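Local coordinates for uncharacterized protein conserved in bacteria (Streptococcus suis, PDB 4FZ4) that probably binds host glycosaminoglycans as the attachment domain of a bacterial surface antigen, mediating adherence of the pathogen to host cells, at residues M53-A56 against D62-F65; E83-Q88 against R132-A137; L110-D113 against S117-S120. All blocks are in the same frame, centred on the assembly; numbering follows the deposited sequence.

Overall arrangement
The fold is built from helices and loops, without strands, and the three contacts lie at different depths in it. Contact 1 is a surface contact, its centre about 22 Å from the centre of the chain, where the last part of helix 36-55 meets the loop leading into helix 66-95 through one phenol-carboxylate bond. Contact 2 is buried and joins helices 66-95 and 123-152, combining apolar packing with a tyrosine-serine bond. Contact 3, also buried, is made within the connection between helices 100-110 and 123-152; there a glutamine amide serves backbone groups. It is nested in the chain loop closed by contact 2 and packs directly against it, whereas contact 1 touches neither.

Contact 1: M53-A56 against D62-F65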
ATOM      1  N   MET A  53       9.039  -9.072  -9.334  1.00 29.37           N
ATOM      2  CA  MET A  53       8.879  -8.462 -10.649  1.00 39.25           C
ATOM      3  C   MET A  53      10.120  -8.606 -11.518  1.00 40.93           C
ATOM      4  O   MET A  53      10.021  -8.588 -12.740  1.00 58.46           O
ATOM      5  CB  MET A  53       8.412  -6.996 -10.549  1.00 36.95           C
ATOM      6  CG  MET A  53       9.121  -6.104  -9.550  1.00 49.85           C
ATOM      7  SD  MET A  53       8.007  -4.755  -8.990  1.00 45.75           S
ATOM      8  CE  MET A  53       7.926  -3.738 -10.425  1.00 21.07           C
ATOM      9  N   ASP A  54      11.286  -8.776 -10.901  1.00 40.14           N
ATOM     10  CA  ASP A  54      12.502  -8.975 -11.682  1.00 47.60           C
ATOM     11  C   ASP A  54      12.334 -10.338 -12.336  1.00 54.87           C
ATOM     12  O   ASP A  54      12.639 -10.524 -13.518  1.00 59.46           O
ATOM     13  CB  ASP A  54      13.747  -8.994 -10.790  1.00 44.75           C
ATOM     14  CG  ASP A  54      14.107  -7.618 -10.244  1.00 47.20           C
ATOM     15  OD1 ASP A  54      13.579  -6.600 -10.758  1.00 41.71           O
ATOM     16  OD2 ASP A  54      14.933  -7.557  -9.307  1.00 42.18           O
ATOM     17  N   TYR A  55      11.828 -11.282 -11.543  1.00 55.20           N
ATOM     18  CA  TYR A  55      11.581 -12.651 -11.980  1.00 47.54           C
ATOM     19  C   TYR A  55      10.510 -12.695 -13.058  1.00 57.10           C
ATOM     20  O   TYR A  55      10.637 -13.434 -14.032  1.00 61.19           O
ATOM     21  CB  TYR A  55      11.120 -13.507 -10.799  1.00 44.33           C
ATOM     22  CG  TYR A  55      11.029 -14.994 -11.109  1.00 53.41           C
ATOM     23  CD1 TYR A  55      12.049 -15.868 -10.731  1.00 57.39           C
ATOM     24  CD2 TYR A  55       9.937 -15.519 -11.799  1.00 47.92           C
ATOM     25  CE1 TYR A  55      11.983 -17.225 -11.030  1.00 57.06           C
ATOM     26  CE2 TYR A  55       9.864 -16.872 -12.107  1.00 53.37           C
ATOM     27  CZ  TYR A  55      10.889 -17.721 -11.718  1.00 57.95           C
ATOM     28  OH  TYR A  55      10.823 -19.066 -12.016  1.00 58.46           O
ATOM     29  N   ALA A  56       9.450 -11.909 -12.881  1.00 58.75           N
ATOM     30  CA  ALA A  56       8.357 -11.883 -13.850  1.00 52.19           C
ATOM     31  C   ALA A  56       8.840 -11.381 -15.207  1.00 52.30           C
ATOM     32  O   ALA A  56       8.114 -11.449 -16.202  1.00 50.52           O
ATOM     33  CB  ALA A  56       7.216 -11.006 -13.334  1.00 40.98           C
ATOM     34  N   ASP A  62       5.717 -20.845 -19.490  1.00 73.25           N
ATOM     35  CA  ASP A  62       5.561 -22.188 -18.946  1.00 76.20           C
ATOM     36  C   ASP A  62       6.142 -22.392 -17.556  1.00 77.90           C
ATOM     37  O   ASP A  62       6.434 -23.522 -17.169  1.00 85.89           O
ATOM     38  CB  ASP A  62       6.189 -23.206 -19.898  1.00 72.08           C
ATOM     39  CG  ASP A  62       7.677 -22.985 -20.087  1.00 77.98           C
ATOM     40  OD1 ASP A  62       8.432 -23.075 -19.093  1.00 71.87           O
ATOM     41  OD2 ASP A  62       8.095 -22.717 -21.234  1.00 88.40           O
ATOM     42  N   ASP A  63       6.306 -21.317 -16.797  1.00 68.46           N
ATOM     43  CA  ASP A  63       6.877 -21.457 -15.461  1.00 68.00           C
ATOM     44  C   ASP A  63       5.916 -22.176 -14.518  1.00 62.45           C
ATOM     45  O   ASP A  63       4.707 -21.931 -14.541  1.00 67.78           O
ATOM     46  CB  ASP A  63       7.241 -20.089 -14.880  1.00 61.30           C
ATOM     47  CG  ASP A  63       8.391 -20.168 -13.898  1.00 56.53           C
ATOM     48  OD1 ASP A  63       9.484 -19.658 -14.223  1.00 55.45           O
ATOM     49  OD2 ASP A  63       8.210 -20.751 -12.809  1.00 62.82           O
ATOM     50  N   LYS A  64       6.454 -23.069 -13.694  1.00 61.61           N
ATOM     51  CA  LYS A  64       5.628 -23.814 -12.754  1.00 64.40           C
ATOM     52  C   LYS A  64       5.019 -22.861 -11.751  1.00 64.96           C
ATOM     53  O   LYS A  64       3.862 -22.997 -11.356  1.00 67.59           O
ATOM     54  CB  LYS A  64       6.457 -24.857 -12.006  1.00 74.22           C
ATOM     55  CG  LYS A  64       5.645 -25.647 -10.989  1.00 78.18           C
ATOM     56  CD  LYS A  64       6.474 -26.729 -10.319  1.00 78.04           C
ATOM     57  CE  LYS A  64       5.601 -27.632  -9.452  1.00 72.56           C
ATOM     58  NZ  LYS A  64       4.954 -26.893  -8.334  1.00 53.27           N
ATOM     59  N   PHE A  65       5.818 -21.881 -11.355  1.00 64.61           N
ATOM     60  CA  PHE A  65       5.397 -20.894 -10.385  1.00 46.49           C
ATOM     61  C   PHE A  65       4.906 -19.601 -11.024  1.00 38.09           C
ATOM     62  O   PHE A  65       4.866 -18.556 -10.379  1.00 50.52           O
ATOM     63  CB  PHE A  65       6.555 -20.629  -9.456  1.00 42.84           C
ATOM     64  CG  PHE A  65       7.047 -21.860  -8.762  1.00 46.86           C
ATOM     65  CD1 PHE A  65       6.341 -22.399  -7.687  1.00 40.66           C
ATOM     66  CD2 PHE A  65       8.214 -22.489  -9.180  1.00 55.77           C
ATOM     67  CE1 PHE A  65       6.788 -23.540  -7.041  1.00 46.15           C
ATOM     68  CE2 PHE A  65       8.675 -23.641  -8.537  1.00 61.15           C
ATOM     69  CZ  PHE A  65       7.960 -24.166  -7.465  1.00 59.54           C
TER
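Tyr55, in the last part of helix 36-55, sets its phenol end against the carboxylate of Asp63, and this one pair of side chains makes the polar contact between 53-56 and 62-65. The two side chains come from opposite directions. Tyr55 OH donates to Asp63 OD1 at 2.6 Å, a short bond, and the same hydroxyl lies 3.2 Å from Asp63 OD2, so that it sits in front of the carboxylate on the syn side of OD1. It is displaced from the carboxylate plane by 24°. Ring and carboxylate are steeply turned against each other, their planes 70° apart, and OD1 approaches the ring near its plane, at the edge formed by CE2 and CZ; Tyr55 CE2 is 3.5 Å from Asp63 OD1. Tyr55 gains its reach by carrying CG anti to the backbone N (chi1 -172°), and its side chain also touches Val69 of helix 66-95. Beside it, Ala56 packs on Val69 and Leu73 of that helix and on Val9 of helix 3-23.

The second carboxylate oxygen works within the loop. Asp63 OD2 accepts from the backbone N of Phe65 at 3.0 Å through its anti lone pair, on the side away from OD1. The two bonds therefore use different oxygens of Asp63 and limit rotation of the carboxylate, and they would be expected to favour its charged form. The Phe65 ring itself turns away from Tyr55, and one of its faces is covered by Lys64 CG, 4.3 Å above the plane. Phe65 is the N-cap residue of helix 66-95. Asp63 thus links a tyrosine of helix 36-55 to the start of helix 66-95, and its bond to Phe65 N closes an Asx turn immediately before that helix.

Contact 2: E83-Q88 against R132-A137; sequences ENYIRQ and REASEA
Helices 66-95 and 123-152 approach each other here with Tyr85 CA and Ala134 CA 8.2 Å apart, a spacing consistent with the small Ala134 facing Tyr85. Tyr85 points across the gap toward 132-137. Its ring lies obliquely against Ala134, with Tyr85 CD2 4.1 Å from Ala134 CB and CE2 equally far from the carbonyl carbon of the same alanine. The phenol end goes on to Ser135: Tyr85 OH donates to Ser135 OG at 2.8 Å, with the serine oxygen at the ring edge, near its plane. With OG anti to the carbonyl carbon (chi1 -65°), Ser135 presents its oxygen both to Tyr85 OH and to Val130 O, five residues earlier in the same helix, which widens into a pi-type turn at 132-134. A backbone carbonyl and a tyrosine hydroxyl thus fix the serine hydroxyl together.

On 83-88, Arg87 grips Glu83 side-on, NE and NH2 both going to the single oxygen OE2, with Arg87 NE 2.7 Å from Glu83 OE2 and the acceptor in the guanidinium plane. Arg87 NH1 is held by Val26 O and Glu83 OE1 by Tyr29 OH. This salt bridge lies against Trp42 of helix 36-55, while Tyr85 also packs on Met138 of helix 123-152 and Ala134 also touches Leu110 of helix 100-110.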
ATOM      1  N   GLU A  83       1.178   1.356   2.182  1.00 30.17           N
ATOM      2  CA  GLU A  83       2.344   2.181   2.485  1.00 22.13           C
ATOM      3  C   GLU A  83       2.019   3.617   2.090  1.00 26.96           C
ATOM      4  O   GLU A  83       2.418   4.572   2.756  1.00 33.83           O
ATOM      5  CB  GLU A  83       3.545   1.673   1.683  1.00 22.16           C
ATOM      6  CG  GLU A  83       4.709   2.634   1.608  1.00 27.90           C
ATOM      7  CD  GLU A  83       5.389   2.875   2.951  1.00 34.27           C
ATOM      8  OE1 GLU A  83       4.889   2.374   3.985  1.00 36.90           O
ATOM      9  OE2 GLU A  83       6.428   3.572   2.968  1.00 43.06           O
ATOM     10  N   ASN A  84       1.279   3.764   0.998  1.00 24.72           N
ATOM     11  CA  ASN A  84       0.903   5.079   0.493  1.00 16.41           C
ATOM     12  C   ASN A  84      -0.075   5.764   1.459  1.00 27.06           C
ATOM     13  O   ASN A  84       0.145   6.898   1.876  1.00 25.36           O
ATOM     14  CB  ASN A  84       0.262   4.918  -0.893  1.00 20.18           C
ATOM     15  CG  ASN A  84       0.135   6.229  -1.633  1.00 27.66           C
ATOM     16  OD1 ASN A  84      -0.242   7.243  -1.054  1.00 32.46           O
ATOM     17  ND2 ASN A  84       0.449   6.215  -2.925  1.00 27.21           N
ATOM     18  N   TYR A  85      -1.172   5.079   1.784  1.00 18.59           N
ATOM     19  CA  TYR A  85      -2.145   5.613   2.729  1.00 24.76           C
ATOM     20  C   TYR A  85      -1.469   6.034   4.025  1.00 26.68           C
ATOM     21  O   TYR A  85      -1.711   7.128   4.534  1.00 32.67           O
ATOM     22  CB  TYR A  85      -3.204   4.561   3.065  1.00 28.81           C
ATOM     23  CG  TYR A  85      -4.151   4.248   1.934  1.00 30.67           C
ATOM     24  CD1 TYR A  85      -4.227   5.083   0.812  1.00 29.52           C
ATOM     25  CD2 TYR A  85      -5.022   3.154   2.009  1.00 20.67           C
ATOM     26  CE1 TYR A  85      -5.139   4.850  -0.194  1.00 23.90           C
ATOM     27  CE2 TYR A  85      -5.951   2.914   0.996  1.00 30.37           C
ATOM     28  CZ  TYR A  85      -6.002   3.774  -0.101  1.00 32.31           C
ATOM     29  OH  TYR A  85      -6.951   3.592  -1.085  1.00 37.43           O
ATOM     30  N   ILE A  86      -0.616   5.169   4.561  1.00 25.99           N
ATOM     31  CA  ILE A  86       0.045   5.493   5.812  1.00 23.95           C
ATOM     32  C   ILE A  86       0.997   6.689   5.693  1.00 33.27           C
ATOM     33  O   ILE A  86       1.062   7.521   6.606  1.00 34.57           O
ATOM     34  CB  ILE A  86       0.762   4.255   6.398  1.00 24.88           C
ATOM     35  CG1 ILE A  86      -0.292   3.196   6.749  1.00 19.25           C
ATOM     36  CG2 ILE A  86       1.507   4.628   7.689  1.00 22.08           C
ATOM     37  CD1 ILE A  86       0.287   1.915   7.318  1.00 27.95           C
ATOM     38  N   ARG A  87       1.722   6.792   4.579  1.00 28.35           N
ATOM     39  CA  ARG A  87       2.604   7.934   4.396  1.00 23.01           C
ATOM     40  C   ARG A  87       1.774   9.205   4.403  1.00 27.01           C
ATOM     41  O   ARG A  87       2.212  10.224   4.928  1.00 37.39           O
ATOM     42  CB  ARG A  87       3.380   7.852   3.077  1.00 27.68           C
ATOM     43  CG  ARG A  87       4.641   6.998   3.164  1.00 32.48           C
ATOM     44  CD  ARG A  87       5.494   7.111   1.911  1.00 29.58           C
ATOM     45  NE  ARG A  87       6.317   5.919   1.740  1.00 35.65           N
ATOM     46  CZ  ARG A  87       7.223   5.756   0.782  1.00 38.01           C
ATOM     47  NH1 ARG A  87       7.438   6.720  -0.105  1.00 34.96           N
ATOM     48  NH2 ARG A  87       7.899   4.617   0.699  1.00 37.74           N
ATOM     49  N   GLN A  88       0.572   9.145   3.827  1.00 26.06           N
ATOM     50  CA  GLN A  88      -0.305  10.320   3.776  1.00 27.87           C
ATOM     51  C   GLN A  88      -0.825  10.727   5.152  1.00 26.47           C
ATOM     52  O   GLN A  88      -0.781  11.895   5.512  1.00 36.91           O
ATOM     53  CB  GLN A  88      -1.488  10.071   2.831  1.00 25.53           C
ATOM     54  CG  GLN A  88      -1.110  10.029   1.334  1.00 15.58           C
ATOM     55  CD  GLN A  88      -2.308   9.667   0.456  1.00 20.78           C
ATOM     56  OE1 GLN A  88      -3.306  10.386   0.419  1.00 33.55           O
ATOM     57  NE2 GLN A  88      -2.217   8.541  -0.240  1.00 23.87           N
ATOM     58  N   ARG A 132     -11.691  -1.740   0.705  1.00 24.90           N
ATOM     59  CA  ARG A 132     -12.814  -1.389   1.549  1.00 27.76           C
ATOM     60  C   ARG A 132     -12.430  -0.690   2.835  1.00 20.65           C
ATOM     61  O   ARG A 132     -12.302   0.526   2.860  1.00 30.37           O
ATOM     62  CB  ARG A 132     -13.644  -2.633   1.860  1.00 44.43           C
ATOM     63  CG  ARG A 132     -14.471  -3.088   0.680  1.00 52.57           C
ATOM     64  CD  ARG A 132     -15.294  -4.311   1.019  1.00 63.76           C
ATOM     65  NE  ARG A 132     -16.286  -4.582  -0.017  1.00 64.71           N
ATOM     66  CZ  ARG A 132     -17.367  -3.838  -0.235  1.00 71.46           C
ATOM     67  NH1 ARG A 132     -17.610  -2.768   0.513  1.00 69.59           N
ATOM     68  NH2 ARG A 132     -18.202  -4.163  -1.212  1.00 83.27           N
ATOM     69  N   GLU A 133     -12.239  -1.450   3.904  1.00 24.23           N
ATOM     70  CA  GLU A 133     -11.909  -0.839   5.179  1.00 33.16           C
ATOM     71  C   GLU A 133     -10.862   0.277   5.091  1.00 33.67           C
ATOM     72  O   GLU A 133     -11.116   1.400   5.506  1.00 34.36           O
ATOM     73  CB  GLU A 133     -11.457  -1.895   6.184  1.00 31.58           C
ATOM     74  CG  GLU A 133     -11.314  -1.312   7.585  1.00 33.18           C
ATOM     75  CD  GLU A 133     -10.847  -2.312   8.613  1.00 30.37           C
ATOM     76  OE1 GLU A 133     -10.660  -1.897   9.775  1.00 35.66           O
ATOM     77  OE2 GLU A 133     -10.662  -3.497   8.266  1.00 34.46           O
ATOM     78  N   ALA A 134      -9.689  -0.026   4.551  1.00 29.08           N
ATOM     79  CA  ALA A 134      -8.638   0.978   4.443  1.00 24.15           C
ATOM     80  C   ALA A 134      -9.008   2.198   3.576  1.00 30.44           C
ATOM     81  O   ALA A 134      -8.811   3.341   4.001  1.00 28.50           O
ATOM     82  CB  ALA A 134      -7.364   0.334   3.919  1.00 29.00           C
ATOM     83  N   SER A 135      -9.544   1.968   2.378  1.00 25.69           N
ATOM     84  CA  SER A 135      -9.894   3.082   1.501  1.00 32.25           C
ATOM     85  C   SER A 135     -11.006   3.939   2.072  1.00 30.38           C
ATOM     86  O   SER A 135     -11.000   5.163   1.910  1.00 37.84           O
ATOM     87  CB  SER A 135     -10.288   2.579   0.111  1.00 30.71           C
ATOM     88  OG  SER A 135      -9.170   1.981  -0.518  1.00 31.85           O
ATOM     89  N   GLU A 136     -11.958   3.293   2.739  1.00 24.79           N
ATOM     90  CA  GLU A 136     -13.067   4.004   3.356  1.00 25.03           C
ATOM     91  C   GLU A 136     -12.521   4.991   4.384  1.00 32.36           C
ATOM     92  O   GLU A 136     -12.821   6.177   4.337  1.00 43.04           O
ATOM     93  CB  GLU A 136     -14.003   3.024   4.073  1.00 44.97           C
ATOM     94  CG  GLU A 136     -14.526   1.879   3.221  1.00 62.09           C
ATOM     95  CD  GLU A 136     -15.732   2.256   2.398  1.00 74.39           C
ATOM     96  OE1 GLU A 136     -15.787   3.409   1.927  1.00 74.37           O
ATOM     97  OE2 GLU A 136     -16.616   1.390   2.214  1.00 85.49           O
ATOM     98  N   ALA A 137     -11.712   4.485   5.311  1.00 29.54           N
ATOM     99  CA  ALA A 137     -11.144   5.312   6.369  1.00 22.50           C
ATOM    100  C   ALA A 137     -10.278   6.432   5.806  1.00 25.49           C
ATOM    101  O   ALA A 137     -10.220   7.528   6.366  1.00 31.06           O
ATOM    102  CB  ALA A 137     -10.338   4.445   7.325  1.00 28.38           C
TER

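Contact 3: L110-D113 against S117-S120; sequences LKQD and SIAS
The side-chain amide of buried Gln112 is used at both ends by backbone groups of the loop: its oxygen takes the N-H of Ile118 and its nitrogen serves the carbonyl of Leu110. The oxygen end meets an ST turn at Ser117, in which Ser117 OG accepts from Ala119 N at 3.1 Å, so Gln112 is tied to a bend that is itself closed by a side chain. The connection from helix 100-110 to helix 123-152 is thereby drawn together across its own curve, with Gln112 CA and Ser117 CA 4.7 Å apart.

Ile118 N lies 2.9 Å from Gln112 OE1, in the plane of the amide carbonyl, and its N-H points well at the oxygen (155°). At the other end of the amide, Gln112 NE2 donates to Leu110 O at 2.9 Å; the acceptor lies close to the amide plane, but the donor is tilted from the carbonyl plane of Leu110. A bend at chi2 (-72°) turns the amide so that NE2 meets the carbonyl of a residue two positions earlier. The two bonds fix the rotation of the amide about chi3 and decide which end is oxygen and which nitrogen.

Ser117 OG lies between its backbone N and carbonyl carbon (chi1 75°), a placement that lets it close the turn, and it has a further partner in Tyr37 OH of helix 36-55. Gln112 also packs on Tyr37, on Val82 and Ile86 of helix 66-95, and on Tyr129 of helix 123-152; Val82 and Tyr129 receive Ile118 as well. The Gln112 side chain thus touches side chains of three helices. Gln112 OE1 is pressed close to the bend it holds, 3.2 Å from Ser117 CA and 3.6 Å from Ile118 CG1.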
ATOM      1  N   LEU A 110      -6.289   1.795   9.759  1.00 33.16           N
ATOM      2  CA  LEU A 110      -5.087   1.744   8.938  1.00 33.57           C
ATOM      3  C   LEU A 110      -3.816   1.337   9.653  1.00 35.61           C
ATOM      4  O   LEU A 110      -2.998   0.611   9.089  1.00 21.20           O
ATOM      5  CB  LEU A 110      -4.876   3.098   8.246  1.00 26.33           C
ATOM      6  CG  LEU A 110      -6.074   3.584   7.412  1.00 26.12           C
ATOM      7  CD1 LEU A 110      -6.067   5.101   7.305  1.00 25.30           C
ATOM      8  CD2 LEU A 110      -6.050   2.925   6.050  1.00 34.05           C
ATOM      9  N   LYS A 111      -3.643   1.800  10.885  1.00 36.83           N
ATOM     10  CA  LYS A 111      -2.438   1.472  11.640  1.00 35.35           C
ATOM     11  C   LYS A 111      -2.142  -0.017  11.596  1.00 26.28           C
ATOM     12  O   LYS A 111      -3.006  -0.832  11.891  1.00 40.27           O
ATOM     13  CB  LYS A 111      -2.560   1.926  13.097  1.00 36.13           C
ATOM     14  CG  LYS A 111      -1.306   1.652  13.905  1.00 39.25           C
ATOM     15  CD  LYS A 111      -1.393   2.172  15.332  1.00 46.30           C
ATOM     16  CE  LYS A 111      -0.104   1.845  16.082  1.00 58.34           C
ATOM     17  NZ  LYS A 111      -0.084   2.386  17.467  1.00 63.48           N
ATOM     18  N   GLN A 112      -0.910  -0.350  11.221  1.00 26.42           N
ATOM     19  CA  GLN A 112      -0.455  -1.733  11.124  1.00 31.67           C
ATOM     20  C   GLN A 112       0.271  -2.130  12.410  1.00 38.60           C
ATOM     21  O   GLN A 112       1.164  -1.414  12.872  1.00 42.57           O
ATOM     22  CB  GLN A 112       0.500  -1.894   9.936  1.00 37.02           C
ATOM     23  CG  GLN A 112      -0.087  -1.489   8.593  1.00 32.24           C
ATOM     24  CD  GLN A 112      -1.113  -2.475   8.085  1.00 31.35           C
ATOM     25  OE1 GLN A 112      -0.805  -3.646   7.855  1.00 44.66           O
ATOM     26  NE2 GLN A 112      -2.344  -2.009   7.903  1.00 31.61           N
ATOM     27  N   ASP A 113      -0.110  -3.276  12.971  1.00 38.28           N
ATOM     28  CA  ASP A 113       0.488  -3.787  14.209  1.00 49.08           C
ATOM     29  C   ASP A 113       0.510  -5.305  14.192  1.00 47.96           C
ATOM     30  O   ASP A 113      -0.278  -5.935  13.481  1.00 44.86           O
ATOM     31  CB  ASP A 113      -0.315  -3.314  15.427  1.00 58.95           C
ATOM     32  CG  ASP A 113       0.253  -2.048  16.057  1.00 77.05           C
ATOM     33  OD1 ASP A 113      -0.453  -1.431  16.883  1.00 82.53           O
ATOM     34  OD2 ASP A 113       1.407  -1.674  15.740  1.00 79.75           O
ATOM     35  N   SER A 117      -2.455  -6.591  10.886  1.00 42.66           N
ATOM     36  CA  SER A 117      -1.695  -6.052   9.756  1.00 32.95           C
ATOM     37  C   SER A 117      -1.979  -6.906   8.531  1.00 34.94           C
ATOM     38  O   SER A 117      -2.551  -7.987   8.642  1.00 30.46           O
ATOM     39  CB  SER A 117      -0.196  -6.084  10.032  1.00 27.94           C
ATOM     40  OG  SER A 117       0.304  -7.404   9.907  1.00 35.42           O
ATOM     41  N   ILE A 118      -1.585  -6.428   7.357  1.00 36.50           N
ATOM     42  CA  ILE A 118      -1.804  -7.200   6.145  1.00 35.22           C
ATOM     43  C   ILE A 118      -0.614  -8.111   5.896  1.00 36.01           C
ATOM     44  O   ILE A 118      -0.384  -8.544   4.771  1.00 32.91           O
ATOM     45  CB  ILE A 118      -2.004  -6.300   4.906  1.00 28.25           C
ATOM     46  CG1 ILE A 118      -0.773  -5.411   4.692  1.00 27.10           C
ATOM     47  CG2 ILE A 118      -3.282  -5.473   5.068  1.00 24.79           C
ATOM     48  CD1 ILE A 118      -0.843  -4.567   3.424  1.00 22.22           C
ATOM     49  N   ALA A 119       0.147  -8.396   6.950  1.00 37.59           N
ATOM     50  CA  ALA A 119       1.304  -9.277   6.817  1.00 39.97           C
ATOM     51  C   ALA A 119       0.790 -10.707   6.653  1.00 44.03           C
ATOM     52  O   ALA A 119       1.411 -11.537   5.998  1.00 39.98           O
ATOM     53  CB  ALA A 119       2.196  -9.175   8.059  1.00 28.88           C
ATOM     54  N   SER A 120      -0.367 -10.976   7.240  1.00 54.32           N
ATOM     55  CA  SER A 120      -0.963 -12.301   7.181  1.00 65.94           C
ATOM     56  C   SER A 120      -2.024 -12.420   6.090  1.00 63.82           C
ATOM     57  O   SER A 120      -2.666 -13.463   5.956  1.00 66.39           O
ATOM     58  CB  SER A 120      -1.589 -12.633   8.536  1.00 65.35           C
ATOM     59  OG  SER A 120      -2.487 -11.608   8.938  1.00 54.52           O
TER